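Local coordinates for acyl-coenzyme A oxidase (PDB 5K3H), which catalyses the FAD-dependent desaturation of acyl-CoA to the (2E)-enoyl-CoA, the first step of peroxisomal beta-oxidation, with O2 reduced to hydrogen peroxide, at residues A49-I54 with Y99-E104; P55-S60 with L79-Q84. All blocks are in the same frame, centred on the assembly; numbering follows the deposited sequence.

Contact 1: A49-I54 with Y99-E104; sequences AKLAEI and YHLNNE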
loop_
_atom_site.group_PDB
_atom_site.type_symbol
_atom_site.label_atom_id
_atom_site.label_comp_id
_atom_site.label_asym_id
_atom_site.label_seq_id
_atom_site.Cartn_x
_atom_site.Cartn_y
_atom_site.Cartn_z
ATOM N N ALA B 49 -14.063 25.409 -15.728
ATOM C CA ALA B 49 -15.018 26.484 -15.491
ATOM C C ALA B 49 -16.355 26.188 -16.160
ATOM O O ALA B 49 -17.420 26.402 -15.569
ATOM C CB ALA B 49 -14.442 27.803 -15.999
ATOM N N LYS B 50 -16.325 25.641 -17.371
ATOM C CA LYS B 50 -17.573 25.290 -18.029
ATOM C C LYS B 50 -18.323 24.224 -17.233
ATOM O O LYS B 50 -19.537 24.330 -17.021
ATOM C CB LYS B 50 -17.285 24.826 -19.460
ATOM C CG LYS B 50 -18.523 24.431 -20.273
ATOM C CD LYS B 50 -19.488 25.611 -20.435
ATOM C CE LYS B 50 -20.589 25.283 -21.430
ATOM N NZ LYS B 50 -21.444 26.487 -21.724
ATOM N N LEU B 51 -17.616 23.197 -16.754
ATOM C CA LEU B 51 -18.293 22.157 -15.986
ATOM C C LEU B 51 -18.921 22.707 -14.701
ATOM O O LEU B 51 -19.927 22.167 -14.212
ATOM C CB LEU B 51 -17.308 21.037 -15.665
ATOM C CG LEU B 51 -16.858 20.168 -16.834
ATOM C CD1 LEU B 51 -15.590 19.402 -16.454
ATOM C CD2 LEU B 51 -17.958 19.222 -17.277
ATOM N N ALA B 52 -18.366 23.784 -14.148
ATOM C CA ALA B 52 -18.969 24.371 -12.956
ATOM C C ALA B 52 -20.389 24.853 -13.222
ATOM O O ALA B 52 -21.175 24.979 -12.274
ATOM C CB ALA B 52 -18.109 25.519 -12.418
ATOM N N GLU B 53 -20.727 25.138 -14.484
ATOM C CA GLU B 53 -22.061 25.572 -14.876
ATOM C C GLU B 53 -22.975 24.415 -15.246
ATOM O O GLU B 53 -24.119 24.661 -15.624
ATOM C CB GLU B 53 -22.003 26.501 -16.089
ATOM C CG GLU B 53 -21.133 27.726 -15.982
ATOM C CD GLU B 53 -21.095 28.516 -17.299
ATOM O OE1 GLU B 53 -21.561 27.991 -18.337
ATOM O OE2 GLU B 53 -20.558 29.645 -17.304
ATOM N N ILE B 54 -22.518 23.168 -15.163
ATOM C CA ILE B 54 -23.329 22.037 -15.617
ATOM C C ILE B 54 -23.495 21.072 -14.451
ATOM O O ILE B 54 -22.844 20.018 -14.418
ATOM C CB ILE B 54 -22.685 21.313 -16.812
ATOM C CG1 ILE B 54 -22.299 22.274 -17.929
ATOM C CG2 ILE B 54 -23.605 20.257 -17.371
ATOM C CD1 ILE B 54 -21.586 21.556 -19.063
ATOM N N TYR B 99 -9.407 13.398 -21.958
ATOM C CA TYR B 99 -8.781 12.828 -20.774
ATOM C C TYR B 99 -9.075 13.692 -19.549
ATOM O O TYR B 99 -9.486 13.186 -18.498
ATOM C CB TYR B 99 -7.279 12.699 -21.027
ATOM C CG TYR B 99 -6.517 12.000 -19.937
ATOM C CD1 TYR B 99 -6.751 10.661 -19.660
ATOM C CD2 TYR B 99 -5.567 12.676 -19.176
ATOM C CE1 TYR B 99 -6.065 10.006 -18.678
ATOM C CE2 TYR B 99 -4.869 12.024 -18.183
ATOM C CZ TYR B 99 -5.125 10.687 -17.935
ATOM O OH TYR B 99 -4.452 10.010 -16.932
ATOM N N HIS B 100 -8.902 15.011 -19.680
ATOM C CA HIS B 100 -9.245 15.931 -18.595
ATOM C C HIS B 100 -10.740 15.900 -18.275
ATOM O O HIS B 100 -11.135 15.771 -17.108
ATOM C CB HIS B 100 -8.790 17.345 -18.961
ATOM C CG HIS B 100 -9.171 18.389 -17.960
ATOM N ND1 HIS B 100 -8.739 18.359 -16.651
ATOM C CD2 HIS B 100 -9.878 19.538 -18.100
ATOM C CE1 HIS B 100 -9.206 19.423 -16.015
ATOM N NE2 HIS B 100 -9.908 20.150 -16.870
ATOM N N LEU B 101 -11.588 15.999 -19.302
ATOM C CA LEU B 101 -13.029 15.959 -19.091
ATOM C C LEU B 101 -13.444 14.718 -18.302
ATOM O O LEU B 101 -14.209 14.813 -17.333
ATOM C CB LEU B 101 -13.740 16.000 -20.451
ATOM C CG LEU B 101 -15.257 15.817 -20.551
ATOM C CD1 LEU B 101 -16.025 16.990 -19.951
ATOM C CD2 LEU B 101 -15.644 15.583 -22.012
ATOM N N ASN B 102 -12.914 13.549 -18.671
ATOM C CA ASN B 102 -13.279 12.335 -17.954
ATOM C C ASN B 102 -12.784 12.364 -16.508
ATOM O O ASN B 102 -13.489 11.898 -15.603
ATOM C CB ASN B 102 -12.771 11.100 -18.705
ATOM C CG ASN B 102 -13.674 10.716 -19.923
ATOM O OD1 ASN B 102 -14.817 11.199 -20.075
ATOM N ND2 ASN B 102 -13.146 9.859 -20.792
ATOM N N ASN B 103 -11.580 12.906 -16.261
ATOM C CA ASN B 103 -11.060 12.980 -14.887
ATOM C C ASN B 103 -11.961 13.823 -13.990
ATOM O O ASN B 103 -12.207 13.453 -12.838
ATOM C CB ASN B 103 -9.652 13.581 -14.862
ATOM C CG ASN B 103 -8.613 12.696 -15.487
ATOM O OD1 ASN B 103 -8.727 11.471 -15.487
ATOM N ND2 ASN B 103 -7.575 13.320 -16.036
ATOM N N GLU B 104 -12.419 14.983 -14.493
ATOM C CA GLU B 104 -13.354 15.838 -13.758
ATOM C C GLU B 104 -14.680 15.125 -13.522
ATOM O O GLU B 104 -15.201 15.096 -12.399
ATOM C CB GLU B 104 -13.619 17.133 -14.539
ATOM C CG GLU B 104 -12.540 18.199 -14.482
ATOM C CD GLU B 104 -12.869 19.334 -13.515
ATOM O OE1 GLU B 104 -14.016 19.418 -13.013
ATOM O OE2 GLU B 104 -11.942 20.116 -13.209
#
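Leu51, near the C-terminal end of helix 38-52, reaches across to Leu101 and Glu104 on helix 97-105. Its CB points at that helix, and chi1 (-70°), which sets CG anti to the carbonyl carbon, carries the branch toward helix 97-105; there CD1 meets Glu104 and CD2 meets Leu101. CD1 lies against the aliphatic part of Glu104, 3.6 Å from Glu104 CB and 3.8 Å from Glu104 CG. The glutamate chain curls round this one methyl, so that even Glu104 OE1 comes within 3.8 Å of Leu51 CD1, a packing contact rather than a polar one. The other methyl, Leu51 CD2, meets Leu101 CD1 at 4.0 Å, the two leucines crossing at about a right angle.

Glu104 is bent at chi2 (-102°), which folds its acid group back alongside the leucine. OE1 of this buried carboxylate forms a salt bridge with Arg623; OE2 is hydrogen-bonded to Ser621 OG and to Thr48 OG1, the latter on Leu51's own helix, so Glu104 meets helix 38-52 with both its hydrocarbon and its acid group. The contact joins two helices of the N-terminal region of the acyl-CoA oxidase. Helix 622-625 covers it through Arg623, which also touches Leu51, while Leu82 of helix 68-85 packs on Leu101.

Contact 2: P55-S60 with L79-Q84; sequences PELHDS and LTVLTQ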
loop_
_atom_site.group_PDB
_atom_site.type_symbol
_atom_site.label_atom_id
_atom_site.label_comp_id
_atom_site.label_asym_id
_atom_site.label_seq_id
_atom_site.Cartn_x
_atom_site.Cartn_y
_atom_site.Cartn_z
ATOM N N PRO B 55 -24.390 21.354 -13.513
ATOM C CA PRO B 55 -24.477 20.510 -12.316
ATOM C C PRO B 55 -24.906 19.078 -12.608
ATOM O O PRO B 55 -24.639 18.189 -11.786
ATOM C CB PRO B 55 -25.504 21.246 -11.443
ATOM C CG PRO B 55 -26.299 22.092 -12.408
ATOM C CD PRO B 55 -25.308 22.502 -13.461
ATOM N N GLU B 56 -25.542 18.817 -13.756
ATOM C CA GLU B 56 -25.898 17.444 -14.110
ATOM C C GLU B 56 -24.660 16.582 -14.349
ATOM O O GLU B 56 -24.756 15.343 -14.345
ATOM C CB GLU B 56 -26.821 17.429 -15.341
ATOM C CG GLU B 56 -26.567 18.548 -16.395
ATOM C CD GLU B 56 -27.158 19.916 -16.012
ATOM O OE1 GLU B 56 -27.897 19.963 -15.014
ATOM O OE2 GLU B 56 -26.887 20.940 -16.695
ATOM N N LEU B 57 -23.501 17.204 -14.539
ATOM C CA LEU B 57 -22.253 16.479 -14.702
ATOM C C LEU B 57 -21.459 16.371 -13.402
ATOM O O LEU B 57 -20.276 16.019 -13.445
ATOM C CB LEU B 57 -21.401 17.124 -15.798
ATOM C CG LEU B 57 -21.847 16.873 -17.237
ATOM C CD1 LEU B 57 -21.026 17.672 -18.198
ATOM C CD2 LEU B 57 -21.719 15.402 -17.560
ATOM N N HIS B 58 -22.050 16.728 -12.261
ATOM C CA HIS B 58 -21.355 16.636 -10.983
ATOM C C HIS B 58 -21.670 15.330 -10.260
ATOM O O HIS B 58 -22.695 14.685 -10.509
ATOM C CB HIS B 58 -21.720 17.817 -10.082
ATOM C CG HIS B 58 -21.349 19.149 -10.654
ATOM N ND1 HIS B 58 -21.704 20.339 -10.057
ATOM C CD2 HIS B 58 -20.617 19.477 -11.746
ATOM C CE1 HIS B 58 -21.228 21.342 -10.772
ATOM N NE2 HIS B 58 -20.566 20.847 -11.801
ATOM N N ASP B 59 -20.763 14.937 -9.359
ATOM C CA ASP B 59 -21.057 13.824 -8.472
ATOM C C ASP B 59 -22.315 14.160 -7.687
ATOM O O ASP B 59 -22.392 15.221 -7.061
ATOM C CB ASP B 59 -19.907 13.587 -7.489
ATOM C CG ASP B 59 -18.591 13.237 -8.164
ATOM O OD1 ASP B 59 -18.588 12.824 -9.341
ATOM O OD2 ASP B 59 -17.542 13.411 -7.508
ATOM N N SER B 60 -23.300 13.252 -7.709
ATOM C CA SER B 60 -24.542 13.509 -6.979
ATOM C C SER B 60 -24.312 13.481 -5.473
ATOM O O SER B 60 -25.015 14.176 -4.733
ATOM C CB SER B 60 -25.632 12.506 -7.368
ATOM O OG SER B 60 -25.208 11.161 -7.179
ATOM N N LEU B 79 -22.143 9.294 -17.840
ATOM C CA LEU B 79 -21.614 8.929 -19.146
ATOM C C LEU B 79 -22.594 9.293 -20.262
ATOM O O LEU B 79 -22.190 9.853 -21.289
ATOM C CB LEU B 79 -21.284 7.436 -19.154
ATOM C CG LEU B 79 -20.408 6.841 -20.249
ATOM C CD1 LEU B 79 -19.106 7.609 -20.377
ATOM C CD2 LEU B 79 -20.125 5.398 -19.876
ATOM N N THR B 80 -23.890 9.012 -20.075
ATOM C CA THR B 80 -24.861 9.354 -21.113
ATOM C C THR B 80 -24.974 10.867 -21.290
ATOM O O THR B 80 -25.075 11.357 -22.424
ATOM C CB THR B 80 -26.230 8.741 -20.808
ATOM O OG1 THR B 80 -26.700 9.224 -19.553
ATOM C CG2 THR B 80 -26.185 7.221 -20.789
ATOM N N VAL B 81 -24.950 11.630 -20.193
ATOM C CA VAL B 81 -24.958 13.086 -20.328
ATOM C C VAL B 81 -23.731 13.568 -21.094
ATOM O O VAL B 81 -23.827 14.476 -21.928
ATOM C CB VAL B 81 -25.054 13.753 -18.950
ATOM C CG1 VAL B 81 -25.062 15.262 -19.107
ATOM C CG2 VAL B 81 -26.291 13.265 -18.221
ATOM N N LEU B 82 -22.559 12.965 -20.837
ATOM C CA LEU B 82 -21.347 13.341 -21.571
ATOM C C LEU B 82 -21.520 13.164 -23.076
ATOM O O LEU B 82 -21.301 14.103 -23.842
ATOM C CB LEU B 82 -20.140 12.524 -21.103
ATOM C CG LEU B 82 -19.316 12.974 -19.891
ATOM C CD1 LEU B 82 -18.111 12.012 -19.706
ATOM C CD2 LEU B 82 -18.870 14.444 -19.958
ATOM N N THR B 83 -21.977 11.988 -23.517
ATOM C CA THR B 83 -22.103 11.746 -24.954
ATOM C C THR B 83 -23.034 12.762 -25.603
ATOM O O THR B 83 -22.899 13.067 -26.792
ATOM C CB THR B 83 -22.652 10.343 -25.215
ATOM O OG1 THR B 83 -23.947 10.253 -24.629
ATOM C CG2 THR B 83 -21.809 9.286 -24.560
ATOM N N GLN B 84 -23.981 13.289 -24.827
ATOM C CA GLN B 84 -24.962 14.264 -25.287
ATOM C C GLN B 84 -24.401 15.688 -25.315
ATOM O O GLN B 84 -24.548 16.395 -26.319
ATOM C CB GLN B 84 -26.205 14.150 -24.402
ATOM C CG GLN B 84 -27.190 15.304 -24.463
ATOM C CD GLN B 84 -28.296 15.168 -23.409
ATOM O OE1 GLN B 84 -28.238 14.290 -22.527
ATOM N NE2 GLN B 84 -29.294 16.060 -23.480
#
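The carbonyl oxygen of Thr80 takes two donors within helix 68-85, part of the all-helical N-terminal region characteristic of the acyl-CoA oxidase and dehydrogenase fold: the hydroxyl Thr83 OG1 at 2.7 Å from Thr80 O, and the backbone Gln84 N at 3.3 Å from Thr80 O. Both come from the same face of the carbonyl plane. The hydroxyl approaches at a C=O...donor angle of 123°, to one side of the C=O direction, and 26° out of the carbonyl plane; it is an i to i-3 side-chain bond added to the ordinary i to i-4 helix bond.

A different side of this helix receives the loop 55-60. The loop's apolar contribution is Leu57, whose CD2 fits between two neighbouring residues of the helix, 3.7 Å from Val81 CG1 and 3.8 Å from Leu82 CD2. Leu57 CG adds a looser approach to Val81 CG1 at 4.1 Å. Val81 presents CG1, anti to its own backbone N (chi1 -180°), while Leu82 offers one terminal methyl. Val105 of helix 97-105 packs on both Leu57 and Leu82.

Polar bonds tie the loop in around this apolar patch. Asp59 is shared between Lys78 and Arg626, and Arg77 donates to the carbonyl of Glu56. Thr80 packs on Tyr661 and Thr83 on Met665, both of the second subunit. Within the loop, His58 N binds Pro55 O at 3.0 Å, and the imidazole of His58 lies face-on over the same proline, with Pro55 CA 3.6 Å above the ring centre.

Contact 2 is nested in sequence inside the chain loop that contact 1 closes, and their centres lie 10 Å apart. They meet directly at several points. Leu51 CD2 of contact 1 packs on Leu57 CD1 of contact 2 at 3.6 Å, and Leu101 CD1 meets Leu82 CD2 at 3.8 Å, so that Leu51, Leu101, Leu82 and Leu57 touch in a closed ring, one leucine from each of three helices and one from the loop 55-60. A probable hydrogen bond of 2.8 Å from His58 NE2 to Leu51 O ties this loop to the end of the helix it follows. Both contacts lie away from the annotated FAD, ATP and substrate sites, within the N-terminal helical region.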